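TssK (Serratia sp. FS14, PDB 5Y0E) is a trimeric structural protein of the type VI secretion baseplate that probably links the baseplate to the membrane complex. Local coordinates at residues A[102-113]-A[120-128]; A[213-221]-A[234-242]. All blocks are in the same frame, centred on the assembly; numbering follows the deposited sequence.

Contact 1: residues A[102-113]-A[120-128]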
loop_
_atom_site.group_PDB
_atom_site.type_symbol
_atom_site.label_atom_id
_atom_site.label_comp_id
_atom_site.label_asym_id
_atom_site.label_seq_id
_atom_site.Cartn_x
_atom_site.Cartn_y
_atom_site.Cartn_z
ATOM N N LEU A 102 -3.648 -30.954 -9.464
ATOM C CA LEU A 102 -4.995 -31.448 -9.475
ATOM C C LEU A 102 -5.421 -31.499 -10.892
ATOM O O LEU A 102 -5.091 -30.637 -11.652
ATOM C CB LEU A 102 -5.906 -30.499 -8.728
ATOM C CG LEU A 102 -7.351 -30.941 -8.683
ATOM C CD1 LEU A 102 -7.490 -32.051 -7.674
ATOM C CD2 LEU A 102 -8.273 -29.786 -8.363
ATOM N N PRO A 103 -6.162 -32.522 -11.261
ATOM C CA PRO A 103 -6.625 -32.654 -12.625
ATOM C C PRO A 103 -7.682 -31.642 -12.921
ATOM O O PRO A 103 -8.411 -31.261 -12.055
ATOM C CB PRO A 103 -7.249 -34.026 -12.635
ATOM C CG PRO A 103 -6.609 -34.731 -11.529
ATOM C CD PRO A 103 -6.439 -33.716 -10.477
ATOM N N THR A 104 -7.740 -31.202 -14.154
ATOM C CA THR A 104 -8.739 -30.237 -14.557
ATOM C C THR A 104 -10.072 -30.939 -14.789
ATOM O O THR A 104 -10.118 -32.093 -15.216
ATOM C CB THR A 104 -8.299 -29.529 -15.827
ATOM O OG1 THR A 104 -8.319 -30.462 -16.897
ATOM C CG2 THR A 104 -6.886 -29.007 -15.679
ATOM N N TYR A 105 -11.163 -30.233 -14.493
ATOM C CA TYR A 105 -12.484 -30.773 -14.772
ATOM C C TYR A 105 -12.717 -30.843 -16.270
ATOM O O TYR A 105 -12.574 -29.843 -16.974
ATOM C CB TYR A 105 -13.580 -29.924 -14.131
ATOM C CG TYR A 105 -14.953 -30.493 -14.398
ATOM C CD1 TYR A 105 -15.637 -30.199 -15.568
ATOM C CD2 TYR A 105 -15.548 -31.362 -13.504
ATOM C CE1 TYR A 105 -16.859 -30.742 -15.828
ATOM C CE2 TYR A 105 -16.771 -31.906 -13.761
ATOM C CZ TYR A 105 -17.422 -31.590 -14.923
ATOM O OH TYR A 105 -18.656 -32.123 -15.189
ATOM N N ARG A 106 -13.113 -32.010 -16.757
ATOM C CA ARG A 106 -13.534 -32.144 -18.144
ATOM C C ARG A 106 -14.787 -32.996 -18.204
ATOM O O ARG A 106 -14.856 -34.057 -17.575
ATOM C CB ARG A 106 -12.453 -32.758 -19.031
ATOM C CG ARG A 106 -12.762 -32.631 -20.521
ATOM C CD ARG A 106 -12.224 -31.324 -21.061
ATOM N NE ARG A 106 -10.801 -31.232 -20.771
ATOM C CZ ARG A 106 -9.840 -31.556 -21.632
ATOM N NH1 ARG A 106 -10.146 -31.975 -22.854
ATOM N NH2 ARG A 106 -8.566 -31.451 -21.277
ATOM N N ALA A 107 -15.775 -32.529 -18.962
ATOM C CA ALA A 107 -17.038 -33.244 -19.041
ATOM C C ALA A 107 -16.895 -34.583 -19.744
ATOM O O ALA A 107 -17.683 -35.495 -19.474
ATOM C CB ALA A 107 -18.087 -32.384 -19.743
ATOM N N GLY A 108 -15.901 -34.725 -20.616
ATOM C CA GLY A 108 -15.634 -35.976 -21.305
ATOM C C GLY A 108 -15.014 -37.074 -20.462
ATOM O O GLY A 108 -14.778 -38.170 -20.977
ATOM N N ARG A 109 -14.750 -36.821 -19.189
ATOM C CA ARG A 109 -14.111 -37.794 -18.326
ATOM C C ARG A 109 -14.877 -37.865 -17.024
ATOM O O ARG A 109 -15.463 -36.882 -16.579
ATOM C CB ARG A 109 -12.650 -37.433 -18.019
ATOM C CG ARG A 109 -11.826 -36.968 -19.201
ATOM C CD ARG A 109 -10.365 -36.794 -18.800
ATOM N NE ARG A 109 -10.172 -35.790 -17.757
ATOM C CZ ARG A 109 -9.554 -34.628 -17.941
ATOM N NH1 ARG A 109 -9.421 -33.771 -16.934
ATOM N NH2 ARG A 109 -9.051 -34.330 -19.129
ATOM N N GLU A 110 -14.850 -39.035 -16.410
ATOM C CA GLU A 110 -15.481 -39.201 -15.116
ATOM C C GLU A 110 -14.768 -38.343 -14.087
ATOM O O GLU A 110 -13.563 -38.122 -14.168
ATOM C CB GLU A 110 -15.446 -40.671 -14.724
ATOM C CG GLU A 110 -15.344 -41.567 -15.945
ATOM C CD GLU A 110 -15.291 -43.024 -15.595
ATOM O OE1 GLU A 110 -16.359 -43.675 -15.619
ATOM O OE2 GLU A 110 -14.182 -43.508 -15.285
ATOM N N ASP A 111 -15.534 -37.832 -13.125
ATOM C CA ASP A 111 -15.013 -36.912 -12.130
ATOM C C ASP A 111 -14.891 -37.520 -10.748
ATOM O O ASP A 111 -14.211 -36.947 -9.890
ATOM C CB ASP A 111 -15.907 -35.671 -12.029
ATOM C CG ASP A 111 -15.123 -34.425 -11.720
ATOM O OD1 ASP A 111 -14.174 -34.154 -12.477
ATOM O OD2 ASP A 111 -15.428 -33.733 -10.727
ATOM N N VAL A 112 -15.549 -38.642 -10.506
ATOM C CA VAL A 112 -15.478 -39.346 -9.239
ATOM C C VAL A 112 -15.072 -40.773 -9.528
ATOM O O VAL A 112 -15.565 -41.382 -10.480
ATOM C CB VAL A 112 -16.820 -39.315 -8.494
ATOM C CG1 VAL A 112 -16.651 -39.854 -7.092
ATOM C CG2 VAL A 112 -17.358 -37.915 -8.482
ATOM N N ILE A 113 -14.193 -41.305 -8.697
ATOM C CA ILE A 113 -13.784 -42.691 -8.761
ATOM C C ILE A 113 -13.940 -43.247 -7.360
ATOM O O ILE A 113 -13.927 -42.524 -6.384
ATOM C CB ILE A 113 -12.367 -42.937 -9.281
ATOM C CG1 ILE A 113 -11.353 -42.194 -8.456
ATOM C CG2 ILE A 113 -12.247 -42.587 -10.735
ATOM C CD1 ILE A 113 -9.959 -42.464 -8.904
ATOM N N ALA A 120 -5.372 -41.524 -13.412
ATOM C CA ALA A 120 -6.776 -41.313 -13.616
ATOM C C ALA A 120 -7.045 -39.863 -13.341
ATOM O O ALA A 120 -6.756 -39.360 -12.283
ATOM C CB ALA A 120 -7.582 -42.192 -12.699
ATOM N N LEU A 121 -7.603 -39.192 -14.316
ATOM C CA LEU A 121 -7.873 -37.790 -14.162
ATOM C C LEU A 121 -9.146 -37.377 -13.473
ATOM O O LEU A 121 -9.739 -36.388 -13.825
ATOM C CB LEU A 121 -7.809 -37.143 -15.519
ATOM C CG LEU A 121 -6.512 -37.577 -16.156
ATOM C CD1 LEU A 121 -6.549 -37.254 -17.624
ATOM C CD2 LEU A 121 -5.380 -36.849 -15.478
ATOM N N ALA A 122 -9.552 -38.128 -12.480
ATOM C CA ALA A 122 -10.727 -37.791 -11.733
ATOM C C ALA A 122 -10.357 -36.811 -10.653
ATOM O O ALA A 122 -9.307 -36.887 -10.096
ATOM C CB ALA A 122 -11.333 -39.032 -11.136
ATOM N N ARG A 123 -11.241 -35.891 -10.352
ATOM C CA ARG A 123 -10.953 -34.915 -9.347
ATOM C C ARG A 123 -11.264 -35.412 -7.964
ATOM O O ARG A 123 -10.714 -34.943 -7.008
ATOM C CB ARG A 123 -11.723 -33.641 -9.626
ATOM C CG ARG A 123 -11.108 -32.800 -10.712
ATOM C CD ARG A 123 -12.042 -31.761 -11.271
ATOM N NE ARG A 123 -12.368 -30.770 -10.283
ATOM C CZ ARG A 123 -11.725 -29.630 -10.123
ATOM N NH1 ARG A 123 -10.714 -29.329 -10.886
ATOM N NH2 ARG A 123 -12.105 -28.787 -9.201
ATOM N N TYR A 124 -12.131 -36.391 -7.859
ATOM C CA TYR A 124 -12.496 -36.862 -6.555
ATOM C C TYR A 124 -12.409 -38.347 -6.351
ATOM O O TYR A 124 -12.542 -39.111 -7.268
ATOM C CB TYR A 124 -13.912 -36.416 -6.244
ATOM C CG TYR A 124 -14.070 -34.937 -6.075
ATOM C CD1 TYR A 124 -13.904 -34.357 -4.858
ATOM C CD2 TYR A 124 -14.390 -34.134 -7.136
ATOM C CE1 TYR A 124 -14.043 -33.017 -4.693
ATOM C CE2 TYR A 124 -14.531 -32.789 -6.981
ATOM C CZ TYR A 124 -14.358 -32.240 -5.750
ATOM O OH TYR A 124 -14.494 -30.903 -5.576
ATOM N N LEU A 125 -12.167 -38.732 -5.113
ATOM C CA LEU A 125 -12.129 -40.115 -4.722
ATOM C C LEU A 125 -13.195 -40.247 -3.676
ATOM O O LEU A 125 -13.148 -39.591 -2.672
ATOM C CB LEU A 125 -10.805 -40.480 -4.123
ATOM C CG LEU A 125 -10.805 -41.904 -3.625
ATOM C CD1 LEU A 125 -10.791 -42.849 -4.796
ATOM C CD2 LEU A 125 -9.628 -42.134 -2.717
ATOM N N ALA A 126 -14.138 -41.136 -3.902
ATOM C CA ALA A 126 -15.268 -41.289 -3.001
ATOM C C ALA A 126 -14.889 -42.142 -1.802
ATOM O O ALA A 126 -14.165 -43.127 -1.929
ATOM C CB ALA A 126 -16.449 -41.914 -3.732
ATOM N N TYR A 127 -15.379 -41.749 -0.633
ATOM C CA TYR A 127 -15.154 -42.487 0.595
ATOM C C TYR A 127 -16.414 -42.424 1.442
ATOM O O TYR A 127 -17.271 -41.560 1.257
ATOM C CB TYR A 127 -13.965 -41.939 1.373
ATOM C CG TYR A 127 -14.167 -40.557 1.950
ATOM C CD1 TYR A 127 -14.070 -39.427 1.155
ATOM C CD2 TYR A 127 -14.417 -40.383 3.293
ATOM C CE1 TYR A 127 -14.230 -38.183 1.678
ATOM C CE2 TYR A 127 -14.581 -39.137 3.822
ATOM C CZ TYR A 127 -14.487 -38.042 3.012
ATOM O OH TYR A 127 -14.657 -36.800 3.548
ATOM N N GLU A 128 -16.522 -43.345 2.383
ATOM C CA GLU A 128 -17.742 -43.487 3.153
ATOM C C GLU A 128 -17.574 -42.873 4.532
ATOM O O GLU A 128 -16.517 -42.998 5.151
ATOM C CB GLU A 128 -18.135 -44.956 3.279
ATOM C CG GLU A 128 -19.609 -45.156 3.522
ATOM C CD GLU A 128 -19.935 -46.572 3.917
ATOM O OE1 GLU A 128 -20.474 -46.771 5.027
ATOM O OE2 GLU A 128 -19.636 -47.485 3.118
#

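Contact 2: residues A[213-221]-A[234-242]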
loop_
_atom_site.group_PDB
_atom_site.type_symbol
_atom_site.label_atom_id
_atom_site.label_comp_id
_atom_site.label_asym_id
_atom_site.label_seq_id
_atom_site.Cartn_x
_atom_site.Cartn_y
_atom_site.Cartn_z
ATOM N N ARG A 213 18.260 3.633 8.890
ATOM C CA ARG A 213 18.607 4.828 8.142
ATOM C C ARG A 213 17.834 6.026 8.647
ATOM O O ARG A 213 18.342 7.151 8.647
ATOM C CB ARG A 213 18.362 4.611 6.650
ATOM C CG ARG A 213 19.266 3.561 6.036
ATOM C CD ARG A 213 20.678 3.725 6.468
ATOM N NE ARG A 213 21.201 5.046 6.178
ATOM C CZ ARG A 213 22.076 5.678 6.952
ATOM N NH1 ARG A 213 22.514 5.110 8.067
ATOM N NH2 ARG A 213 22.482 6.895 6.622
ATOM N N SER A 214 16.607 5.798 9.078
ATOM C CA SER A 214 15.793 6.849 9.662
ATOM C C SER A 214 16.438 7.433 10.909
ATOM O O SER A 214 16.489 8.651 11.092
ATOM C CB SER A 214 14.433 6.270 10.001
ATOM O OG SER A 214 13.488 7.282 10.014
ATOM N N GLN A 215 16.885 6.570 11.803
ATOM C CA GLN A 215 17.514 7.031 13.028
ATOM C C GLN A 215 18.741 7.871 12.717
ATOM O O GLN A 215 18.935 8.952 13.274
ATOM C CB GLN A 215 17.883 5.818 13.878
ATOM C CG GLN A 215 18.467 6.092 15.244
ATOM C CD GLN A 215 19.451 5.000 15.683
ATOM O OE1 GLN A 215 19.869 4.156 14.873
ATOM N NE2 GLN A 215 19.837 5.022 16.961
ATOM N N GLN A 216 19.594 7.357 11.874
ATOM C CA GLN A 216 20.802 8.037 11.562
ATOM C C GLN A 216 20.596 9.318 10.796
ATOM O O GLN A 216 21.133 10.318 11.149
ATOM C CB GLN A 216 21.736 7.088 10.832
ATOM C CG GLN A 216 23.192 7.448 10.929
ATOM C CD GLN A 216 23.533 8.617 10.065
ATOM O OE1 GLN A 216 23.119 8.692 8.931
ATOM N NE2 GLN A 216 24.262 9.547 10.614
ATOM N N MET A 217 19.806 9.296 9.754
ATOM C CA MET A 217 19.627 10.506 8.992
ATOM C C MET A 217 18.982 11.620 9.776
ATOM O O MET A 217 19.376 12.741 9.663
ATOM C CB MET A 217 18.870 10.231 7.722
ATOM C CG MET A 217 19.691 9.493 6.715
ATOM S SD MET A 217 18.847 9.278 5.178
ATOM C CE MET A 217 19.366 10.728 4.332
ATOM N N SER A 218 18.011 11.294 10.607
ATOM C CA SER A 218 17.337 12.287 11.404
ATOM C C SER A 218 18.269 12.957 12.374
ATOM O O SER A 218 18.204 14.127 12.572
ATOM C CB SER A 218 16.173 11.683 12.145
ATOM O OG SER A 218 16.623 10.723 13.028
ATOM N N GLN A 219 19.182 12.220 12.952
ATOM C CA GLN A 219 20.101 12.816 13.870
ATOM C C GLN A 219 21.082 13.763 13.217
ATOM O O GLN A 219 21.519 14.693 13.828
ATOM C CB GLN A 219 20.797 11.737 14.663
ATOM C CG GLN A 219 19.819 10.979 15.521
ATOM C CD GLN A 219 20.475 10.167 16.599
ATOM O OE1 GLN A 219 20.699 8.984 16.434
ATOM N NE2 GLN A 219 20.771 10.798 17.712
ATOM N N ARG A 220 21.427 13.513 11.972
ATOM C CA ARG A 220 22.311 14.365 11.249
ATOM C C ARG A 220 21.564 15.621 10.834
ATOM O O ARG A 220 22.086 16.687 10.890
ATOM C CB ARG A 220 22.870 13.613 10.060
ATOM C CG ARG A 220 23.332 14.461 8.912
ATOM C CD ARG A 220 24.616 15.154 9.225
ATOM N NE ARG A 220 25.698 14.224 9.346
ATOM C CZ ARG A 220 26.699 14.380 10.175
ATOM N NH1 ARG A 220 27.643 13.493 10.238
ATOM N NH2 ARG A 220 26.742 15.428 10.942
ATOM N N LEU A 221 20.300 15.493 10.505
ATOM C CA LEU A 221 19.515 16.635 10.115
ATOM C C LEU A 221 19.046 17.499 11.269
ATOM O O LEU A 221 18.578 18.575 11.055
ATOM C CB LEU A 221 18.349 16.225 9.242
ATOM C CG LEU A 221 18.718 15.895 7.818
ATOM C CD1 LEU A 221 17.663 15.032 7.195
ATOM C CD2 LEU A 221 18.944 17.121 6.990
ATOM N N ASP A 234 19.314 15.137 1.257
ATOM C CA ASP A 234 19.220 14.267 2.382
ATOM C C ASP A 234 17.853 14.328 2.997
ATOM O O ASP A 234 17.309 13.332 3.340
ATOM C CB ASP A 234 20.212 14.673 3.436
ATOM C CG ASP A 234 21.576 14.229 3.130
ATOM O OD1 ASP A 234 21.760 13.426 2.231
ATOM O OD2 ASP A 234 22.486 14.694 3.795
ATOM N N PHE A 235 17.314 15.517 3.158
ATOM C CA PHE A 235 16.020 15.681 3.739
ATOM C C PHE A 235 14.970 15.058 2.864
ATOM O O PHE A 235 14.062 14.483 3.354
ATOM C CB PHE A 235 15.733 17.139 3.996
ATOM C CG PHE A 235 14.465 17.372 4.723
ATOM C CD1 PHE A 235 14.317 16.986 6.012
ATOM C CD2 PHE A 235 13.429 17.960 4.112
ATOM C CE1 PHE A 235 13.150 17.179 6.672
ATOM C CE2 PHE A 235 12.258 18.165 4.771
ATOM C CZ PHE A 235 12.117 17.770 6.053
ATOM N N MET A 236 15.073 15.204 1.563
ATOM C CA MET A 236 14.129 14.535 0.676
ATOM C C MET A 236 14.156 13.027 0.840
ATOM O O MET A 236 13.151 12.370 0.595
ATOM C CB MET A 236 14.431 14.858 -0.776
ATOM C CG MET A 236 13.998 16.178 -1.199
ATOM S SD MET A 236 14.989 16.860 -2.496
ATOM C CE MET A 236 13.699 17.252 -3.532
ATOM N N LEU A 237 15.304 12.462 1.200
ATOM C CA LEU A 237 15.422 11.020 1.263
ATOM C C LEU A 237 14.901 10.485 2.583
ATOM O O LEU A 237 14.226 9.461 2.613
ATOM C CB LEU A 237 16.875 10.605 1.047
ATOM C CG LEU A 237 17.173 9.116 1.230
ATOM C CD1 LEU A 237 16.544 8.258 0.152
ATOM C CD2 LEU A 237 18.614 8.899 1.245
ATOM N N LEU A 238 15.210 11.171 3.676
ATOM C CA LEU A 238 14.593 10.841 4.946
ATOM C C LEU A 238 13.066 10.882 4.843
ATOM O O LEU A 238 12.379 10.001 5.357
ATOM C CB LEU A 238 15.104 11.796 6.012
ATOM C CG LEU A 238 14.504 11.666 7.409
ATOM C CD1 LEU A 238 14.722 10.282 8.009
ATOM C CD2 LEU A 238 15.090 12.700 8.295
ATOM N N GLN A 239 12.532 11.876 4.149
ATOM C CA GLN A 239 11.110 11.906 3.860
ATOM C C GLN A 239 10.649 10.632 3.206
ATOM O O GLN A 239 9.604 10.084 3.567
ATOM C CB GLN A 239 10.789 13.049 2.934
ATOM C CG GLN A 239 10.029 14.093 3.525
ATOM C CD GLN A 239 10.073 15.302 2.668
ATOM O OE1 GLN A 239 11.018 16.080 2.756
ATOM N NE2 GLN A 239 9.050 15.492 1.837
ATOM N N LEU A 240 11.385 10.190 2.187
ATOM C CA LEU A 240 11.006 8.990 1.465
ATOM C C LEU A 240 11.142 7.772 2.348
ATOM O O LEU A 240 10.312 6.870 2.292
ATOM C CB LEU A 240 11.850 8.840 0.214
ATOM C CG LEU A 240 11.552 7.612 -0.648
ATOM C CD1 LEU A 240 10.248 7.754 -1.336
ATOM C CD2 LEU A 240 12.644 7.397 -1.655
ATOM N N ILE A 241 12.178 7.741 3.173
ATOM C CA ILE A 241 12.307 6.693 4.168
ATOM C C ILE A 241 11.146 6.748 5.162
ATOM O O ILE A 241 10.597 5.717 5.548
ATOM C CB ILE A 241 13.684 6.815 4.847
ATOM C CG1 ILE A 241 14.785 6.554 3.818
ATOM C CG2 ILE A 241 13.835 5.888 5.996
ATOM C CD1 ILE A 241 16.169 6.759 4.337
ATOM N N ASN A 242 10.726 7.944 5.552
ATOM C CA ASN A 242 9.709 8.063 6.593
ATOM C C ASN A 242 8.350 7.568 6.118
ATOM O O ASN A 242 7.646 6.894 6.863
ATOM C CB ASN A 242 9.633 9.499 7.077
ATOM C CG ASN A 242 10.718 9.821 8.058
ATOM O OD1 ASN A 242 11.285 8.934 8.660
ATOM N ND2 ASN A 242 10.993 11.090 8.243
#

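Contact 1: residues A[102-113]-A[120-128]
Val112 and Ile113 run parallel to Tyr124 and Leu125 at the start of strand 124-131, joined by hydrogen bonds from Tyr124 N to Asp111 O (3.0 Å), Ile113 N to Tyr124 O (3.1 Å) and, nearly straight, Ala126 N to Ile113 O (2.9 Å). Asp111 O also takes a weak bond from Arg123 N, and two successive amides therefore share one carbonyl. Ile113 lays CG2 on Ala122 CB (3.7 Å) and CG1 on Leu125 CD1, while on the other face of the sheet Val112 CG1 meets Ala126 CB (3.9 Å), where Val8 of the third subunit packs on both. This short parallel pair lies at one edge, within the chain, of a mixed sheet whose other neighbouring strands are antiparallel; the chain leaves strand 96-103 and comes back at 112-113, with strands 124-131 and 142-155 lying between the two. Pro103, ending strand 96-103, rests its ring on the carbonyls of Leu121 and Ala122. The bend of Arg123 at chi3 (66°) carries NH1 to Pro103 O (3.2 Å), in the carbonyl plane, with Leu102 CD2 over one guanidinium face; Asp71 and Thr73 hold the same group. Asp111 lies alongside, its carboxylate nearly coplanar with the guanidinium (7°), yet OD2 stays 4.3 Å from Arg123 NE, beyond a salt bridge. The Arg109 guanidinium is sandwiched between Leu121 CD1 and Arg106 CB, its NH2 salt-bridged to Glu162.

Contact 2: residues A[213-221]-A[234-242]
Met217 and Leu238 interlock as reciprocal knobs between two helices that run roughly antiparallel, their local axes 9.8 Å apart at a signed crossing angle of -147°. Packing is close around both knobs; Leu238 sits among Ser214, Met217, Ser218 and Leu221. Its CD2 slides past Leu221 CD1 (3.6 Å) as the two side chains point in opposite directions, and Leu221 CD1 also lies at the edge of the Phe235 ring, 4.1 Å from Phe235 CD1. Met217 enters the hole formed by Asp234, Leu237, Leu238 and Ile241. A bend at chi3 (91°) turns its CE to Leu237 CD2 (3.7 Å) and onto Asp234 O (3.5 Å), while SD touches Ile241 CD1 (3.8 Å); Leu237 and Ile241 cross the methionine at about a right angle. Toward solvent the fit slackens: the Asp234 carboxylate has its OD2 6.4 Å from NE of the exposed Arg220, too far for a salt bridge. At the buried Asn242 the helix pair meets the third subunit, where Ser275 and Arg280 accept bonds from ND2. Such knobs-into-holes packing is characteristic of an antiparallel helical hairpin, here 197-222 with 229-253, set in a helical bundle with helix 259-273, which Leu237 and Leu240 touch.

Overall arrangement
Contact 1 and contact 2 lie on opposite sides of the chain's centre, their centres 59 Å apart and their nearest atoms about 42 Å apart, and share no helix or strand. Contact 1 belongs to the mixed sheet and its connecting loops and is only partly buried; backbone hydrogen bonds set its register, and several arginines reach carboxylates beyond the two segments. Contact 2, later in the chain, is more deeply buried and purely helical, relying on aliphatic and thioether side chains, with charges at its margin. Each also faces the third subunit, contact 1 through apolar packing and contact 2 additionally through hydrogen bonds; contact 1 also meets the second subunit, with backbone hydrogen bonds from Asp111.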